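Long-range contact in GCN5-related N-acetyltransferase (Kribbella flavida, PDB 4IUS), which belongs to the GCN5-related N-acetyltransferase family and probably transfers acyl groups other than aminoacyl groups: residues L33-A47 with A69-L81. The protein carries 1 engineered substitution. Residues are numbered along the deposited sequence; the frame is centred on the assembly and turned at random. Where two conformers were deposited one is given.
Engineered in segment 69-81: D74 (natural residue Gly).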
loop_
_atom_site.group_PDB
_atom_site.type_symbol
_atom_site.label_atom_id
_atom_site.label_comp_id
_atom_site.label_asym_id
_atom_site.label_seq_id
_atom_site.Cartn_x
_atom_site.Cartn_y
_atom_site.Cartn_z
ATOM N N LEU A 33 -2.725 0.142 15.330
ATOM C CA LEU A 33 -3.933 -0.202 14.580
ATOM C C LEU A 33 -4.074 -1.721 14.590
ATOM O O LEU A 33 -3.248 -2.445 14.042
ATOM C CB LEU A 33 -3.839 0.328 13.177
ATOM C CG LEU A 33 -3.698 1.845 13.056
ATOM C CD1 LEU A 33 -3.246 2.229 11.631
ATOM C CD2 LEU A 33 -4.964 2.599 13.475
ATOM N N LEU A 34 -5.127 -2.201 15.254
ATOM C CA LEU A 34 -5.334 -3.647 15.493
ATOM C C LEU A 34 -6.570 -4.118 14.710
ATOM O O LEU A 34 -7.689 -3.647 14.924
ATOM C CB LEU A 34 -5.470 -3.937 17.006
ATOM C CG LEU A 34 -4.161 -3.836 17.792
ATOM C CD1 LEU A 34 -4.332 -3.611 19.295
ATOM C CD2 LEU A 34 -3.268 -5.046 17.548
ATOM N N HIS A 35 -6.361 -5.084 13.831
ATOM C CA HIS A 35 -7.423 -5.680 13.035
ATOM C C HIS A 35 -8.131 -6.741 13.842
ATOM O O HIS A 35 -7.584 -7.252 14.817
ATOM C CB HIS A 35 -6.775 -6.268 11.808
ATOM C CG HIS A 35 -7.711 -6.546 10.690
ATOM N ND1 HIS A 35 -8.456 -7.694 10.580
ATOM C CD2 HIS A 35 -8.038 -5.752 9.610
ATOM C CE1 HIS A 35 -9.209 -7.602 9.465
ATOM N NE2 HIS A 35 -8.958 -6.434 8.876
ATOM N N ASP A 36 -9.351 -7.092 13.456
ATOM C CA ASP A 36 -10.009 -8.249 14.065
ATOM C C ASP A 36 -9.216 -9.551 13.848
ATOM O O ASP A 36 -9.105 -10.374 14.744
ATOM C CB ASP A 36 -11.446 -8.409 13.528
ATOM C CG ASP A 36 -12.421 -7.332 14.054
ATOM O OD1 ASP A 36 -12.074 -6.557 14.969
ATOM O OD2 ASP A 36 -13.561 -7.279 13.557
ATOM N N GLU A 37 -8.684 -9.730 12.643
ATOM C CA GLU A 37 -7.916 -10.930 12.306
ATOM C C GLU A 37 -6.486 -10.855 12.838
ATOM O O GLU A 37 -5.947 -9.782 13.004
ATOM C CB GLU A 37 -7.865 -11.135 10.795
ATOM C CG GLU A 37 -9.221 -11.337 10.126
ATOM C CD GLU A 37 -9.127 -11.575 8.610
ATOM O OE1 GLU A 37 -8.003 -11.597 8.054
ATOM O OE2 GLU A 37 -10.184 -11.738 7.967
ATOM N N ASP A 38 -5.883 -12.017 13.102
ATOM C CA ASP A 38 -4.494 -12.075 13.620
ATOM C C ASP A 38 -3.422 -12.077 12.563
ATOM O O ASP A 38 -2.257 -12.034 12.917
ATOM C CB ASP A 38 -4.317 -13.284 14.534
ATOM C CG ASP A 38 -5.177 -13.201 15.767
ATOM O OD1 ASP A 38 -5.040 -12.232 16.577
ATOM O OD2 ASP A 38 -5.968 -14.149 15.963
ATOM N N VAL A 39 -3.793 -12.067 11.279
ATOM C CA VAL A 39 -2.796 -12.038 10.214
ATOM C C VAL A 39 -1.822 -10.892 10.492
ATOM O O VAL A 39 -2.269 -9.728 10.659
ATOM C CB VAL A 39 -3.458 -11.870 8.865
ATOM C CG1 VAL A 39 -2.412 -11.710 7.765
ATOM C CG2 VAL A 39 -4.370 -13.081 8.554
ATOM N N TRP A 40 -0.537 -11.186 10.567
ATOM C CA TRP A 40 0.360 -10.247 11.261
ATOM C C TRP A 40 0.366 -8.852 10.651
ATOM O O TRP A 40 0.308 -7.845 11.363
ATOM C CB TRP A 40 1.764 -10.812 11.356
ATOM C CG TRP A 40 2.524 -10.902 10.075
ATOM C CD1 TRP A 40 2.616 -11.994 9.237
ATOM C CD2 TRP A 40 3.330 -9.856 9.467
ATOM N NE1 TRP A 40 3.417 -11.696 8.151
ATOM C CE2 TRP A 40 3.869 -10.404 8.243
ATOM C CE3 TRP A 40 3.650 -8.548 9.818
ATOM C CZ2 TRP A 40 4.708 -9.643 7.394
ATOM C CZ3 TRP A 40 4.440 -7.791 8.966
ATOM C CH2 TRP A 40 4.973 -8.338 7.786
ATOM N N PHE A 41 0.364 -8.770 9.329
ATOM C CA PHE A 41 0.545 -7.498 8.643
ATOM C C PHE A 41 -0.713 -6.656 8.630
ATOM O O PHE A 41 -0.649 -5.485 8.223
ATOM C CB PHE A 41 1.127 -7.667 7.241
ATOM C CG PHE A 41 0.305 -8.539 6.333
ATOM C CD1 PHE A 41 -0.830 -8.055 5.742
ATOM C CD2 PHE A 41 0.657 -9.861 6.131
ATOM C CE1 PHE A 41 -1.612 -8.872 4.932
ATOM C CE2 PHE A 41 -0.091 -10.686 5.318
ATOM C CZ PHE A 41 -1.240 -10.185 4.724
ATOM N N LEU A 42 -1.856 -7.189 9.062
ATOM C CA LEU A 42 -3.076 -6.444 9.205
ATOM C C LEU A 42 -3.076 -5.522 10.421
ATOM O O LEU A 42 -3.994 -4.673 10.544
ATOM C CB LEU A 42 -4.308 -7.344 9.219
ATOM C CG LEU A 42 -4.501 -8.126 7.895
ATOM C CD1 LEU A 42 -5.758 -8.983 8.038
ATOM C CD2 LEU A 42 -4.559 -7.214 6.669
ATOM N N SER A 43 -2.119 -5.688 11.318
ATOM C CA SER A 43 -1.983 -4.819 12.474
ATOM C C SER A 43 -0.609 -4.158 12.450
ATOM O O SER A 43 0.372 -4.835 12.262
ATOM C CB SER A 43 -2.191 -5.581 13.765
ATOM O OG SER A 43 -3.508 -6.135 13.846
ATOM N N ARG A 44 -0.542 -2.838 12.651
ATOM C CA ARG A 44 0.726 -2.117 12.594
ATOM C C ARG A 44 0.532 -0.783 13.267
ATOM O O ARG A 44 -0.603 -0.357 13.549
ATOM C CB ARG A 44 1.188 -1.897 11.147
ATOM C CG ARG A 44 0.328 -0.948 10.371
ATOM C CD ARG A 44 0.835 -0.668 8.968
ATOM N NE ARG A 44 0.814 -1.910 8.202
ATOM C CZ ARG A 44 0.245 -2.077 7.010
ATOM N NH1 ARG A 44 -0.256 -1.044 6.342
ATOM N NH2 ARG A 44 0.288 -3.289 6.437
ATOM N N ALA A 45 1.650 -0.114 13.529
ATOM C CA ALA A 45 1.631 1.280 13.961
ATOM C C ALA A 45 1.978 2.213 12.799
ATOM O O ALA A 45 2.789 1.840 11.932
ATOM C CB ALA A 45 2.554 1.516 15.126
ATOM N N VAL A 46 1.408 3.412 12.834
ATOM C CA VAL A 46 1.755 4.480 11.908
ATOM C C VAL A 46 1.834 5.795 12.702
ATOM O O VAL A 46 1.559 5.814 13.917
ATOM C CB VAL A 46 0.760 4.574 10.708
ATOM C CG1 VAL A 46 0.668 3.231 9.948
ATOM C CG2 VAL A 46 -0.604 5.065 11.181
ATOM N N ALA A 47 2.244 6.876 12.033
ATOM C CA ALA A 47 2.253 8.173 12.694
ATOM C C ALA A 47 0.829 8.645 12.973
ATOM O O ALA A 47 -0.026 8.583 12.109
ATOM C CB ALA A 47 2.927 9.221 11.838
ATOM N N ALA A 69 -0.440 -3.210 23.969
ATOM C CA ALA A 69 -1.699 -3.494 23.301
ATOM C C ALA A 69 -1.555 -4.641 22.310
ATOM O O ALA A 69 -2.420 -5.510 22.229
ATOM C CB ALA A 69 -2.238 -2.257 22.626
ATOM N N PHE A 70 -0.441 -4.690 21.573
ATOM C CA PHE A 70 -0.193 -5.763 20.643
ATOM C C PHE A 70 0.054 -7.058 21.410
ATOM O O PHE A 70 -0.427 -8.124 21.016
ATOM C CB PHE A 70 0.998 -5.420 19.735
ATOM C CG PHE A 70 0.627 -4.640 18.506
ATOM C CD1 PHE A 70 -0.008 -3.396 18.598
ATOM C CD2 PHE A 70 0.813 -5.181 17.272
ATOM C CE1 PHE A 70 -0.408 -2.701 17.463
ATOM C CE2 PHE A 70 0.406 -4.504 16.125
ATOM C CZ PHE A 70 -0.216 -3.254 16.216
ATOM N N ALA A 71 0.870 -7.013 22.458
ATOM C CA ALA A 71 1.198 -8.217 23.241
ATOM C C ALA A 71 -0.058 -8.843 23.826
ATOM O O ALA A 71 -0.134 -10.073 23.914
ATOM C CB ALA A 71 2.173 -7.856 24.332
ATOM N N ALA A 72 -1.044 -8.044 24.209
ATOM C CA ALA A 72 -2.307 -8.546 24.760
ATOM C C ALA A 72 -3.055 -9.412 23.771
ATOM O O ALA A 72 -3.901 -10.205 24.155
ATOM C CB ALA A 72 -3.179 -7.373 25.232
ATOM N N GLU A 73 -2.763 -9.240 22.491
ATOM C CA GLU A 73 -3.367 -10.015 21.405
ATOM C C GLU A 73 -2.394 -11.051 20.851
ATOM O O GLU A 73 -2.679 -11.682 19.818
ATOM C CB GLU A 73 -3.744 -9.077 20.230
ATOM C CG GLU A 73 -4.702 -7.949 20.527
ATOM C CD GLU A 73 -6.069 -8.396 20.994
ATOM O OE1 GLU A 73 -6.462 -9.557 20.738
ATOM O OE2 GLU A 73 -6.775 -7.557 21.608
ATOM N N ASP A 74 -1.226 -11.234 21.471
ATOM C CA ASP A 74 -0.165 -12.126 20.946
ATOM C C ASP A 74 0.292 -11.741 19.546
ATOM O O ASP A 74 0.674 -12.567 18.746
ATOM C CB ASP A 74 -0.595 -13.621 20.994
ATOM C CG ASP A 74 -0.255 -14.315 22.297
ATOM O OD1 ASP A 74 0.816 -14.027 22.896
ATOM O OD2 ASP A 74 -1.099 -15.108 22.764
ATOM N N ARG A 75 0.251 -10.431 19.265
ATOM C CA ARG A 75 0.660 -9.916 17.978
ATOM C C ARG A 75 1.999 -9.201 18.031
ATOM O O ARG A 75 2.326 -8.522 19.016
ATOM C CB ARG A 75 -0.397 -9.003 17.427
ATOM C CG ARG A 75 -1.638 -9.769 17.078
ATOM C CD ARG A 75 -2.700 -8.886 16.507
ATOM N NE ARG A 75 -3.987 -9.582 16.453
ATOM C CZ ARG A 75 -5.107 -8.974 16.143
ATOM N NH1 ARG A 75 -5.094 -7.694 15.780
ATOM N NH2 ARG A 75 -6.243 -9.639 16.188
ATOM N N TRP A 76 2.724 -9.336 16.942
ATOM C CA TRP A 76 4.016 -8.686 16.774
ATOM C C TRP A 76 3.872 -7.329 16.113
ATOM O O TRP A 76 3.133 -7.181 15.142
ATOM C CB TRP A 76 4.897 -9.610 15.958
ATOM C CG TRP A 76 6.225 -9.060 15.562
ATOM C CD1 TRP A 76 7.365 -9.020 16.311
ATOM C CD2 TRP A 76 6.573 -8.483 14.286
ATOM N NE1 TRP A 76 8.390 -8.462 15.595
ATOM C CE2 TRP A 76 7.956 -8.125 14.365
ATOM C CE3 TRP A 76 5.886 -8.238 13.107
ATOM C CZ2 TRP A 76 8.634 -7.535 13.310
ATOM C CZ3 TRP A 76 6.577 -7.703 12.031
ATOM C CH2 TRP A 76 7.934 -7.355 12.132
ATOM N N LEU A 77 4.618 -6.362 16.606
ATOM C CA LEU A 77 4.519 -4.982 16.110
ATOM C C LEU A 77 5.492 -4.669 14.959
ATOM O O LEU A 77 6.677 -4.945 15.015
ATOM C CB LEU A 77 4.820 -4.030 17.251
ATOM C CG LEU A 77 4.732 -2.540 16.920
ATOM C CD1 LEU A 77 3.311 -2.159 16.582
ATOM C CD2 LEU A 77 5.229 -1.739 18.109
ATOM N N SER A 78 4.946 -4.090 13.905
ATOM C CA SER A 78 5.675 -3.406 12.836
ATOM C C SER A 78 5.096 -2.039 12.716
ATOM O O SER A 78 4.009 -1.757 13.199
ATOM C CB SER A 78 5.597 -4.144 11.495
ATOM O OG SER A 78 4.293 -4.309 11.066
ATOM N N ALA A 79 5.831 -1.154 12.046
ATOM C CA ALA A 79 5.416 0.205 11.851
ATOM C C ALA A 79 5.726 0.637 10.419
ATOM O O ALA A 79 6.740 0.179 9.839
ATOM C CB ALA A 79 6.127 1.145 12.828
ATOM N N GLU A 80 4.890 1.482 9.870
ATOM C CA GLU A 80 5.117 2.049 8.539
ATOM C C GLU A 80 4.982 3.559 8.646
ATOM O O GLU A 80 3.956 4.045 9.102
ATOM C CB GLU A 80 4.135 1.516 7.508
ATOM C CG GLU A 80 4.285 0.043 7.154
ATOM C CD GLU A 80 3.490 -0.324 5.875
ATOM O OE1 GLU A 80 2.808 0.561 5.284
ATOM O OE2 GLU A 80 3.582 -1.489 5.460
ATOM N N LEU A 81 6.012 4.269 8.227
ATOM C CA LEU A 81 6.068 5.711 8.234
ATOM C C LEU A 81 6.345 6.229 6.834
ATOM O O LEU A 81 6.796 5.506 5.951
ATOM C CB LEU A 81 7.132 6.232 9.193
ATOM C CG LEU A 81 7.023 5.771 10.650
ATOM C CD1 LEU A 81 8.226 6.260 11.446
ATOM C CD2 LEU A 81 5.721 6.242 11.246
HETATM O O HOH W 1 -6.021 -12.070 19.345
HETATM O O HOH W 2 0.687 -8.241 14.135
HETATM O O HOH W 3 2.864 -6.124 12.434
HETATM O O HOH W 4 2.969 -4.006 8.498
HETATM O O HOH W 5 2.738 7.074 9.104
#
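The ring of F70 is sandwiched between two leucine methyls: L34 CD2 sits over the centre of one face, 3.6 Å from the ring centroid, and L77 CD1 covers the opposite face, while the S43-R44 peptide meets its edge in plane. W76 turns an edge toward the face of W40, an offset edge-to-face pair with planes at 70° and CZ3 of W40 3.7 Å from CZ3 of W76; F41 CB also covers a W40 face, and H256 stacks with that ring. The R75 guanidinium is held mainly around its rim. Its chain, extended from CG to NE, carries the head into the loop after strand 30-35, where NE and NH2 both grip OD1 of D38 side-on, NE lying 2.9 Å from OD1 on its anti lone pair and NH2 coming from above the carboxylate plane. NH1 donates to H35 O at 2.7 Å and weakly to S43 OG, which also accepts from H35 N; E37 O lies over one face. With an alanine here, the D38 carboxylate would probably lose its partner and the H35 carbonyl its NH1 donor, leaving that side of the loop less firmly held. In one of two E80 conformers, hence less certainly, the carboxylate stacks on the R44 guanidinium, planes 10° apart, a long ion pair without a directed N-H; R44 NH2 bonds to T147 O, NH1 pairs with D148, and NE donates to a water shared with S78 OG. A45 N to S78 O (2.9 Å) and E80 N to A45 O (3.0 Å) form a single parallel bridge between A45 and A79. This joins two edge strands, 44-47 of the three-stranded antiparallel sheet and 78-82 of the large mixed sheet, with helix 6-19 touching V46 and E80, and helix 59-71 packing on L77.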